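Local coordinates for DUF7790 domain-containing protein (Leptospira interrogans serogroup Icterohaemorrhagiae serovar copenhageni, PDB 6ULO) that is of unknown function but probably membrane-bound in its full-length form, with a family domain related to the NADP-binding Rossmann folds, at residues A[144-147]-A[153-156]; A[101-106]-A[114-119]. One frame throughout, in Å; residues are numbered along the deposited sequence. Where two conformers were deposited one is given.

Interaction 1: A[144-147]-A[153-156]; sequences KVYK and IRKR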
loop_
_atom_site.group_PDB
_atom_site.type_symbol
_atom_site.label_atom_id
_atom_site.label_comp_id
_atom_site.label_asym_id
_atom_site.label_seq_id
_atom_site.Cartn_x
_atom_site.Cartn_y
_atom_site.Cartn_z
ATOM N N LYS A 144 4.940 21.893 3.081
ATOM C CA LYS A 144 5.622 21.778 1.801
ATOM C C LYS A 144 5.173 20.523 1.067
ATOM O O LYS A 144 4.896 20.561 -0.132
ATOM C CB LYS A 144 7.135 21.737 2.019
ATOM C CG LYS A 144 7.785 23.058 2.425
ATOM C CD LYS A 144 9.292 22.836 2.582
ATOM C CE LYS A 144 10.009 24.087 2.965
ATOM N NZ LYS A 144 9.600 25.163 2.053
ATOM N N VAL A 145 5.109 19.392 1.775
ATOM C CA VAL A 145 4.628 18.150 1.162
ATOM C C VAL A 145 3.202 18.321 0.653
ATOM O O VAL A 145 2.880 17.905 -0.472
ATOM C CB VAL A 145 4.767 16.953 2.130
ATOM C CG1 VAL A 145 4.050 15.722 1.550
ATOM C CG2 VAL A 145 6.222 16.647 2.376
ATOM N N TYR A 146 2.332 18.958 1.441
ATOM C CA TYR A 146 0.957 19.185 0.992
ATOM C C TYR A 146 0.945 19.939 -0.325
ATOM O O TYR A 146 0.248 19.556 -1.270
ATOM C CB TYR A 146 0.167 19.978 2.050
ATOM C CG TYR A 146 -1.264 20.240 1.612
ATOM C CD1 TYR A 146 -2.312 19.446 2.088
ATOM C CD2 TYR A 146 -1.576 21.295 0.760
ATOM C CE1 TYR A 146 -3.635 19.662 1.663
ATOM C CE2 TYR A 146 -2.889 21.529 0.335
ATOM C CZ TYR A 146 -3.909 20.715 0.804
ATOM O OH TYR A 146 -5.200 20.963 0.389
ATOM N N LYS A 147 1.736 21.002 -0.417
ATOM C CA LYS A 147 1.745 21.828 -1.620
ATOM C C LYS A 147 2.338 21.102 -2.818
ATOM O O LYS A 147 1.868 21.292 -3.939
ATOM C CB LYS A 147 2.457 23.141 -1.344
ATOM C CG LYS A 147 1.678 23.962 -0.356
ATOM C CD LYS A 147 2.494 25.147 0.128
ATOM C CE LYS A 147 1.812 25.844 1.291
ATOM N NZ LYS A 147 2.609 26.986 1.802
ATOM N N ILE A 153 -2.672 14.574 -6.030
ATOM C CA ILE A 153 -3.677 13.871 -5.244
ATOM C C ILE A 153 -5.082 14.289 -5.679
ATOM O O ILE A 153 -5.994 13.459 -5.757
ATOM C CB ILE A 153 -3.414 14.112 -3.747
ATOM C CG1 ILE A 153 -2.206 13.244 -3.309
ATOM C CG2 ILE A 153 -4.629 13.786 -2.894
ATOM C CD1 ILE A 153 -1.692 13.523 -1.922
ATOM N N ARG A 154 -5.278 15.587 -5.975
ATOM C CA ARG A 154 -6.588 16.047 -6.430
ATOM C C ARG A 154 -6.974 15.394 -7.743
ATOM O O ARG A 154 -8.116 14.935 -7.915
ATOM C CB ARG A 154 -6.556 17.564 -6.592
ATOM C CG ARG A 154 -6.500 18.252 -5.226
ATOM C CD ARG A 154 -6.038 19.700 -5.378
ATOM N NE ARG A 154 -5.768 20.268 -4.052
ATOM C CZ ARG A 154 -5.325 21.500 -3.848
ATOM N NH1 ARG A 154 -5.091 22.291 -4.881
ATOM N NH2 ARG A 154 -5.104 21.937 -2.608
ATOM N N LYS A 155 -6.036 15.344 -8.687
ATOM C CA LYS A 155 -6.322 14.720 -9.971
ATOM C C LYS A 155 -6.663 13.248 -9.778
ATOM O O LYS A 155 -7.610 12.737 -10.394
ATOM C CB LYS A 155 -5.128 14.926 -10.902
ATOM C CG LYS A 155 -5.196 14.222 -12.222
ATOM C CD LYS A 155 -3.995 14.634 -13.057
ATOM C CE LYS A 155 -3.949 13.925 -14.388
ATOM N NZ LYS A 155 -2.704 14.249 -15.153
ATOM N N ARG A 156 -5.902 12.554 -8.929
ATOM C CA ARG A 156 -6.164 11.150 -8.686
ATOM C C ARG A 156 -7.494 10.921 -7.981
ATOM O O ARG A 156 -8.207 9.959 -8.301
ATOM C CB ARG A 156 -4.994 10.568 -7.903
ATOM C CG ARG A 156 -5.188 9.133 -7.497
ATOM C CD ARG A 156 -5.107 8.210 -8.704
ATOM N NE ARG A 156 -5.195 6.824 -8.291
ATOM C CZ ARG A 156 -5.252 5.788 -9.129
ATOM N NH1 ARG A 156 -5.237 5.981 -10.457
ATOM N NH2 ARG A 156 -5.389 4.559 -8.626
#
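Tyr146 OH has two partners: Arg154 NH2 across this contact and the backbone oxygen of Leu119. Both segments, 144-147 and 153-156, are parts of the same long helix, 139-166, in this Rossmann-like domain. The contact is therefore a bond between side chains two turns apart on one helix. Arg154 NH2 donates to Tyr146 OH over 3.2 Å, with an N-H...O angle of 149°. The hydroxyl lies at the edge of the guanidinium, almost exactly in its plane. The ring and guanidinium planes are steeply inclined to each other, 68° apart. Tyr146 holds CG anti to its own N (chi1 180°), which turns the ring outward and partly toward the C-terminal end of the helix, where Arg154 comes back to meet the hydroxyl. The Arg154 chain is extended from CG to NE. Its guanidinium is fixed in rotation by further partners, as NE bonds to Trp120 O and NH2 forms a salt bridge with Glu125. The Tyr146 ring meets Trp120 with nearly parallel planes. Beyond the hydroxyl, Arg154 NH2 also lies 3.7 Å from Tyr146 CE2.

Interaction 2: A[101-106]-A[114-119]; sequences TITILF and EDFIRL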
loop_
_atom_site.group_PDB
_atom_site.type_symbol
_atom_site.label_atom_id
_atom_site.label_comp_id
_atom_site.label_asym_id
_atom_site.label_seq_id
_atom_site.Cartn_x
_atom_site.Cartn_y
_atom_site.Cartn_z
ATOM N N THR A 101 1.412 10.441 6.148
ATOM C CA THR A 101 1.190 10.985 7.486
ATOM C C THR A 101 0.122 12.071 7.451
ATOM O O THR A 101 -0.753 12.123 8.321
ATOM C CB THR A 101 2.510 11.527 8.033
ATOM O OG1 THR A 101 3.461 10.463 8.136
ATOM C CG2 THR A 101 2.327 12.200 9.421
ATOM N N ILE A 102 0.168 12.931 6.435
ATOM C CA ILE A 102 -0.873 13.940 6.257
ATOM C C ILE A 102 -2.225 13.286 6.014
ATOM O O ILE A 102 -3.227 13.668 6.621
ATOM C CB ILE A 102 -0.496 14.905 5.120
ATOM C CG1 ILE A 102 0.782 15.666 5.479
ATOM C CG2 ILE A 102 -1.669 15.848 4.824
ATOM C CD1 ILE A 102 1.390 16.408 4.292
ATOM N N THR A 103 -2.277 12.296 5.122
ATOM C CA THR A 103 -3.544 11.618 4.850
ATOM C C THR A 103 -4.158 11.047 6.129
ATOM O O THR A 103 -5.379 11.160 6.344
ATOM C CB THR A 103 -3.291 10.541 3.802
ATOM O OG1 THR A 103 -3.202 11.187 2.547
ATOM C CG2 THR A 103 -4.368 9.436 3.768
ATOM N N ILE A 104 -3.332 10.449 7.001
ATOM C CA ILE A 104 -3.871 9.882 8.231
ATOM C C ILE A 104 -4.450 10.969 9.133
ATOM O O ILE A 104 -5.521 10.796 9.729
ATOM C CB ILE A 104 -2.767 9.056 8.927
ATOM C CG1 ILE A 104 -2.442 7.834 8.063
ATOM C CG2 ILE A 104 -3.165 8.674 10.362
ATOM C CD1 ILE A 104 -1.106 7.186 8.378
ATOM N N LEU A 105 -3.748 12.094 9.262
ATOM C CA LEU A 105 -4.276 13.214 10.040
ATOM C C LEU A 105 -5.604 13.681 9.466
ATOM O O LEU A 105 -6.573 13.912 10.210
ATOM C CB LEU A 105 -3.249 14.337 10.022
ATOM C CG LEU A 105 -3.658 15.668 10.646
ATOM C CD1 LEU A 105 -3.962 15.562 12.148
ATOM C CD2 LEU A 105 -2.537 16.717 10.377
ATOM N N PHE A 106 -5.683 13.795 8.127
ATOM C CA PHE A 106 -6.944 14.240 7.518
ATOM C C PHE A 106 -8.061 13.228 7.758
ATOM O O PHE A 106 -9.193 13.617 8.049
ATOM C CB PHE A 106 -6.788 14.479 6.027
ATOM C CG PHE A 106 -5.915 15.640 5.639
ATOM C CD1 PHE A 106 -5.435 16.559 6.565
ATOM C CD2 PHE A 106 -5.589 15.815 4.281
ATOM C CE1 PHE A 106 -4.653 17.621 6.152
ATOM C CE2 PHE A 106 -4.813 16.872 3.856
ATOM C CZ PHE A 106 -4.349 17.797 4.804
ATOM N N GLU A 114 -16.484 12.983 2.075
ATOM C CA GLU A 114 -16.415 14.264 1.389
ATOM C C GLU A 114 -15.500 15.240 2.114
ATOM O O GLU A 114 -14.873 16.093 1.469
ATOM C CB GLU A 114 -17.809 14.857 1.338
ATOM C CG GLU A 114 -18.718 14.149 0.386
ATOM C CD GLU A 114 -19.344 12.870 0.947
ATOM O OE1 GLU A 114 -19.364 12.672 2.187
ATOM O OE2 GLU A 114 -19.855 12.054 0.139
ATOM N N ASP A 115 -15.436 15.154 3.455
ATOM C CA ASP A 115 -14.564 16.032 4.228
ATOM C C ASP A 115 -13.096 15.716 3.948
ATOM O O ASP A 115 -12.261 16.613 3.842
ATOM C CB ASP A 115 -14.836 15.886 5.735
ATOM C CG ASP A 115 -16.261 16.182 6.107
ATOM O OD1 ASP A 115 -16.787 17.182 5.604
ATOM O OD2 ASP A 115 -16.860 15.413 6.884
ATOM N N PHE A 116 -12.771 14.432 3.813
ATOM C CA PHE A 116 -11.410 14.044 3.494
ATOM C C PHE A 116 -10.994 14.542 2.119
ATOM O O PHE A 116 -9.909 15.108 1.949
ATOM C CB PHE A 116 -11.316 12.526 3.567
ATOM C CG PHE A 116 -10.003 11.969 3.077
ATOM C CD1 PHE A 116 -8.849 12.020 3.864
ATOM C CD2 PHE A 116 -9.922 11.376 1.818
ATOM C CE1 PHE A 116 -7.652 11.485 3.397
ATOM C CE2 PHE A 116 -8.726 10.856 1.337
ATOM C CZ PHE A 116 -7.597 10.936 2.131
ATOM N N ILE A 117 -11.838 14.290 1.110
ATOM C CA ILE A 117 -11.552 14.778 -0.231
ATOM C C ILE A 117 -11.394 16.284 -0.213
ATOM O O ILE A 117 -10.496 16.832 -0.861
ATOM C CB ILE A 117 -12.631 14.311 -1.225
ATOM C CG1 ILE A 117 -12.671 12.776 -1.259
ATOM C CG2 ILE A 117 -12.401 14.920 -2.624
ATOM C CD1 ILE A 117 -11.395 12.106 -1.814
ATOM N N ARG A 118 -12.236 16.974 0.566
ATOM C CA ARG A 118 -12.179 18.428 0.606
ATOM C C ARG A 118 -10.856 18.939 1.183
ATOM O O ARG A 118 -10.285 19.900 0.661
ATOM C CB ARG A 118 -13.365 18.942 1.410
ATOM C CG ARG A 118 -13.537 20.440 1.348
ATOM C CD ARG A 118 -14.773 20.870 2.129
ATOM N NE ARG A 118 -14.870 20.175 3.404
ATOM C CZ ARG A 118 -14.247 20.557 4.515
ATOM N NH1 ARG A 118 -13.448 21.618 4.500
ATOM N NH2 ARG A 118 -14.415 19.863 5.636
ATOM N N LEU A 119 -10.358 18.331 2.273
ATOM C CA LEU A 119 -9.098 18.803 2.861
ATOM C C LEU A 119 -7.943 18.674 1.879
ATOM O O LEU A 119 -7.073 19.545 1.830
ATOM C CB LEU A 119 -8.737 18.054 4.147
ATOM C CG LEU A 119 -9.580 18.416 5.368
ATOM C CD1 LEU A 119 -9.059 17.577 6.535
ATOM C CD2 LEU A 119 -9.549 19.937 5.714
#
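Two consecutive helices, 94-109 and 113-120, form a helical hairpin whose inner side is mostly apolar, and residues 101-106 and 114-119 meet there. Phe106 is the central residue, meeting both Leu119 and Phe116. Leu119 CB sits over one face of the Phe106 ring in a CH-pi contact, 4.0 Å from the ring centroid and 16° off the normal. Leu119 CD1 lies over the same face, above the CG-CD1 side of the ring, 3.8 Å from Phe106 CD1. The opposite face is covered by Ile102 CG2 from Phe106's own helix, so the ring is held between two aliphatic groups. The short segments run roughly antiparallel, with 138° between their directions and axes 10.2 Å apart. This pair belongs to the helical part beside the mixed, Rossmann-like sheet. Helix 94-109 also touches the outermost strand 191-195 through Ile104 and Thr101.

Phe116 makes the second set of contacts. Its CG is anti to the backbone N (chi1 172°), which swings the ring across to helix 94-109. Phe116 CD1 packs 3.9 Å from Phe106 CB. At its edge, Phe116 CE1 lies 3.7 Å from Thr103 O, near the plane of the ring. Thr103 CG2 touches the same end of the ring, at 3.9 Å from CE1 and also from CZ. Thr103 OG1 is hydrogen-bonded to Trp120 NE1. The Trp120 indole meets Phe106 edge-to-face and lies nearly perpendicular to Phe116.

Interaction 2 comes first along the chain and interaction 1 follows it. Their centres are 11 Å apart, and both lie about 17 Å from the centre of the chain, on the same side. They touch directly. Tyr146 OH is 2.8 Å from Leu119 O, a probable hydrogen bond, so the tyrosine of interaction 1 meets the backbone of a residue that packs in interaction 2. Apolar packing continues the join: Tyr146 CE1 lies 3.7 Å from Phe106 CZ, and Val145 CG1 lies 3.9 Å from Ile102 CD1. Trp120 borders both contacts. Together they join helix 139-166 to the hairpin of helices 94-109 and 113-120.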